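Local coordinates for magnetosome protein MamA (Magnetospirillum gryphiswaldense, PDB 3AS8) that probably serves as a tetratricopeptide-repeat scaffold associated with magnetosomes, recognising copies of itself to assemble into larger complexes, at residues I6-Y11 with E32-A37. Residues are numbered along the deposited sequence; the frame is centred on the assembly and turned at random.
Sequences IRQVYY and EQVYDA
The N-terminal helical hairpin of this TPR-like protein is joined here, near its open end, by side chains of Arg-7, Gln-8 and Tyr-11 on helix 5-20 meeting Gln-33 and Val-34, which lie in the loop that follows helix 24-31. Arg-7 supplies the direct polar link. Its chain bends at chi3 (70°), turning the guanidinium so that the Gln-33 carbonyl oxygen sits at its edge, close to its plane. NH1 of Arg-7 donates to Gln-33 O at 2.8 Å, with an N-H...O angle of 155°, while NH2 of Arg-7 adds a weak bond of 3.3 Å to that same oxygen. NE of Arg-7 also forms a salt bridge with Asp-4, which probably limits rotation of the group. The Tyr-11 ring is sandwiched: Tyr-10 CD2 lies over the centre of one face, and Gln-33 covers the opposite one. Gln-33 CB makes a CH-pi contact 4.2 Å from the Tyr-11 ring centroid, and the extended chain carries the amide on across that face, tilted 38° to the ring, until OE1 lies 3.5 Å from CE1 of Tyr-11. NE2 of Gln-33 is hydrogen-bonded to Val-29 O, one turn back, and a water bridges OE1 to Arg-7 NH1, weakly on the arginine side. A second water, bonded to Val-34 O, reaches Gln-8 OE1 weakly. Val-34 sends CG1 to Tyr-11 CB at 4.2 Å and CG2 to Gln-8 CG at 4.0 Å, the valine and glutamine chains crossing nearly at right angles. Such packing of a first helix against the loop leaving its antiparallel partner is in keeping with the helix-turn-helix hairpins of TPR folds.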
ATOM      1  N   ILE A   6      14.024  19.574  25.287  1.00 48.94           N
ATOM      2  CA  ILE A   6      12.839  19.168  26.079  1.00 46.95           C
ATOM      3  C   ILE A   6      11.492  19.406  25.260  1.00 42.07           C
ATOM      4  O   ILE A   6      10.572  18.534  25.211  1.00 37.38           O
ATOM      5  CB  ILE A   6      12.927  19.820  27.497  1.00 51.98           C
ATOM      6  CG1 ILE A   6      11.842  19.344  28.469  1.00 53.96           C
ATOM      7  CG2 ILE A   6      12.958  21.329  27.398  1.00 57.65           C
ATOM      8  CD1 ILE A   6      12.319  19.295  29.971  1.00 58.42           C
ATOM      9  N   ARG A   7      11.376  20.545  24.593  1.00 39.80           N
ATOM     10  CA  ARG A   7      10.116  20.814  23.890  1.00 39.09           C
ATOM     11  C   ARG A   7       9.953  19.885  22.670  1.00 36.78           C
ATOM     12  O   ARG A   7       8.872  19.315  22.448  1.00 37.96           O
ATOM     13  CB  ARG A   7      10.042  22.266  23.434  1.00 40.69           C
ATOM     14  CG  ARG A   7       8.723  22.667  22.767  1.00 39.29           C
ATOM     15  CD  ARG A   7       8.909  23.969  21.954  1.00 44.64           C
ATOM     16  NE  ARG A   7       9.723  23.714  20.780  1.00 42.08           N
ATOM     17  CZ  ARG A   7       9.228  23.269  19.631  1.00 44.22           C
ATOM     18  NH1 ARG A   7       7.934  23.125  19.471  1.00 43.49           N
ATOM     19  NH2 ARG A   7      10.045  22.993  18.643  1.00 47.42           N
ATOM     20  N   GLN A   8      10.996  19.758  21.886  1.00 37.70           N
ATOM     21  CA  GLN A   8      10.978  18.881  20.702  1.00 39.70           C
ATOM     22  C   GLN A   8      10.555  17.464  21.153  1.00 39.55           C
ATOM     23  O   GLN A   8       9.659  16.860  20.580  1.00 39.10           O
ATOM     24  CB  GLN A   8      12.339  18.854  20.044  1.00 43.27           C
ATOM     25  CG  GLN A   8      12.592  19.953  18.970  1.00 49.75           C
ATOM     26  CD  GLN A   8      14.059  20.105  18.548  1.00 56.01           C
ATOM     27  OE1 GLN A   8      14.348  20.679  17.508  1.00 63.52           O
ATOM     28  NE2 GLN A   8      14.987  19.616  19.364  1.00 60.61           N
ATOM     29  N   VAL A   9      11.172  16.964  22.224  1.00 24.33           N
ATOM     30  CA  VAL A   9      11.039  15.542  22.595  1.00 25.58           C
ATOM     31  C   VAL A   9       9.667  15.329  23.162  1.00 23.86           C
ATOM     32  O   VAL A   9       9.058  14.262  22.968  1.00 24.89           O
ATOM     33  CB  VAL A   9      12.197  15.039  23.506  1.00 26.86           C
ATOM     34  CG1 VAL A   9      12.111  13.499  23.711  1.00 30.09           C
ATOM     35  CG2 VAL A   9      13.508  15.373  22.897  1.00 33.81           C
ATOM     36  N   TYR A  10       9.117  16.350  23.798  1.00 21.21           N
ATOM     37  CA  TYR A  10       7.748  16.279  24.258  1.00 20.26           C
ATOM     38  C   TYR A  10       6.737  16.022  23.085  1.00 18.34           C
ATOM     39  O   TYR A  10       5.848  15.166  23.177  1.00 19.16           O
ATOM     40  CB  TYR A  10       7.359  17.556  25.056  1.00 20.10           C
ATOM     41  CG  TYR A  10       5.916  17.597  25.541  1.00 18.62           C
ATOM     42  CD1 TYR A  10       5.527  16.950  26.717  1.00 24.79           C
ATOM     43  CD2 TYR A  10       4.952  18.324  24.870  1.00 20.67           C
ATOM     44  CE1 TYR A  10       4.241  16.994  27.149  1.00 28.63           C
ATOM     45  CE2 TYR A  10       3.686  18.387  25.300  1.00 21.72           C
ATOM     46  CZ  TYR A  10       3.318  17.719  26.432  1.00 26.47           C
ATOM     47  OH  TYR A  10       2.027  17.785  26.867  1.00 33.81           O
ATOM     48  N   TYR A  11       6.853  16.808  22.024  1.00 19.35           N
ATOM     49  CA  TYR A  11       5.850  16.786  20.916  1.00 19.94           C
ATOM     50  C   TYR A  11       6.127  15.539  20.062  1.00 21.06           C
ATOM     51  O   TYR A  11       5.217  14.892  19.617  1.00 20.71           O
ATOM     52  CB  TYR A  11       5.891  18.105  20.074  1.00 20.23           C
ATOM     53  CG  TYR A  11       5.300  19.271  20.871  1.00 21.25           C
ATOM     54  CD1 TYR A  11       3.956  19.326  21.169  1.00 23.81           C
ATOM     55  CD2 TYR A  11       6.130  20.268  21.409  1.00 22.07           C
ATOM     56  CE1 TYR A  11       3.398  20.397  21.942  1.00 25.64           C
ATOM     57  CE2 TYR A  11       5.627  21.256  22.205  1.00 22.15           C
ATOM     58  CZ  TYR A  11       4.245  21.342  22.464  1.00 27.33           C
ATOM     59  OH  TYR A  11       3.755  22.392  23.270  1.00 31.81           O
ATOM     60  N   GLU A  32       3.289  18.494  13.928  1.00 19.96           N
ATOM     61  CA  GLU A  32       3.537  19.742  13.239  1.00 21.78           C
ATOM     62  C   GLU A  32       4.459  20.681  14.041  1.00 23.78           C
ATOM     63  O   GLU A  32       5.113  21.562  13.462  1.00 24.71           O
ATOM     64  CB  GLU A  32       2.218  20.478  13.009  1.00 22.71           C
ATOM     65  CG  GLU A  32       1.501  20.034  11.744  1.00 26.69           C
ATOM     66  CD  GLU A  32       0.186  20.798  11.441  1.00 29.76           C
ATOM     67  OE1 GLU A  32      -0.408  21.423  12.351  1.00 31.96           O
ATOM     68  OE2 GLU A  32      -0.249  20.765  10.271  1.00 27.86           O
ATOM     69  N   GLN A  33       4.491  20.496  15.353  1.00 23.60           N
ATOM     70  CA  GLN A  33       5.226  21.378  16.238  1.00 26.59           C
ATOM     71  C   GLN A  33       6.650  20.914  16.432  1.00 29.75           C
ATOM     72  O   GLN A  33       7.418  21.580  17.154  1.00 32.93           O
ATOM     73  CB  GLN A  33       4.511  21.458  17.598  1.00 25.66           C
ATOM     74  CG  GLN A  33       3.155  22.114  17.480  1.00 27.09           C
ATOM     75  CD  GLN A  33       2.451  22.231  18.808  1.00 29.25           C
ATOM     76  OE1 GLN A  33       2.868  23.039  19.632  1.00 26.63           O
ATOM     77  NE2 GLN A  33       1.379  21.442  19.024  1.00 24.93           N
ATOM     78  N   VAL A  34       6.994  19.747  15.873  1.00 29.66           N
ATOM     79  CA  VAL A  34       8.392  19.307  15.858  1.00 30.90           C
ATOM     80  C   VAL A  34       8.985  19.049  14.465  1.00 31.24           C
ATOM     81  O   VAL A  34      10.221  19.081  14.306  1.00 31.60           O
ATOM     82  CB  VAL A  34       8.671  18.089  16.793  1.00 31.15           C
ATOM     83  CG1 VAL A  34       7.797  16.896  16.522  1.00 26.81           C
ATOM     84  CG2 VAL A  34      10.154  17.710  16.689  1.00 36.31           C
ATOM     85  N   TYR A  35       8.140  18.813  13.458  1.00 29.15           N
ATOM     86  CA  TYR A  35       8.647  18.510  12.123  1.00 29.29           C
ATOM     87  C   TYR A  35       9.415  19.717  11.606  1.00 32.35           C
ATOM     88  O   TYR A  35       8.933  20.830  11.680  1.00 32.02           O
ATOM     89  CB  TYR A  35       7.524  18.127  11.122  1.00 28.79           C
ATOM     90  CG  TYR A  35       8.051  18.011   9.724  1.00 27.13           C
ATOM     91  CD1 TYR A  35       8.910  16.958   9.379  1.00 29.72           C
ATOM     92  CD2 TYR A  35       7.737  18.947   8.751  1.00 30.46           C
ATOM     93  CE1 TYR A  35       9.489  16.849   8.065  1.00 31.31           C
ATOM     94  CE2 TYR A  35       8.274  18.830   7.417  1.00 30.24           C
ATOM     95  CZ  TYR A  35       9.158  17.792   7.107  1.00 30.68           C
ATOM     96  OH  TYR A  35       9.679  17.698   5.834  1.00 36.52           O
ATOM     97  N   ASP A  36      10.571  19.462  10.998  1.00 33.88           N
ATOM     98  CA  ASP A  36      11.442  20.526  10.501  1.00 38.59           C
ATOM     99  C   ASP A  36      12.169  19.920   9.304  1.00 40.51           C
ATOM    100  O   ASP A  36      12.926  18.974   9.488  1.00 40.86           O
ATOM    101  CB  ASP A  36      12.433  20.948  11.610  1.00 39.92           C
ATOM    102  CG  ASP A  36      13.370  22.057  11.172  1.00 46.02           C
ATOM    103  OD1 ASP A  36      13.995  22.677  12.050  1.00 48.52           O
ATOM    104  OD2 ASP A  36      13.433  22.320   9.949  1.00 46.66           O
ATOM    105  N   ALA A  37      11.870  20.398   8.094  1.00 43.58           N
ATOM    106  CA  ALA A  37      12.595  19.975   6.865  1.00 47.94           C
ATOM    107  C   ALA A  37      14.138  20.069   6.894  1.00 52.40           C
ATOM    108  O   ALA A  37      14.793  19.316   6.153  1.00 54.79           O
ATOM    109  CB  ALA A  37      12.068  20.732   5.615  1.00 49.33           C
TER
HETATM  110  O   HOH W   1       5.554  23.999  20.068  1.00 51.28           O
HETATM  111  O   HOH W   2      11.504  21.158  15.771  1.00 57.99           O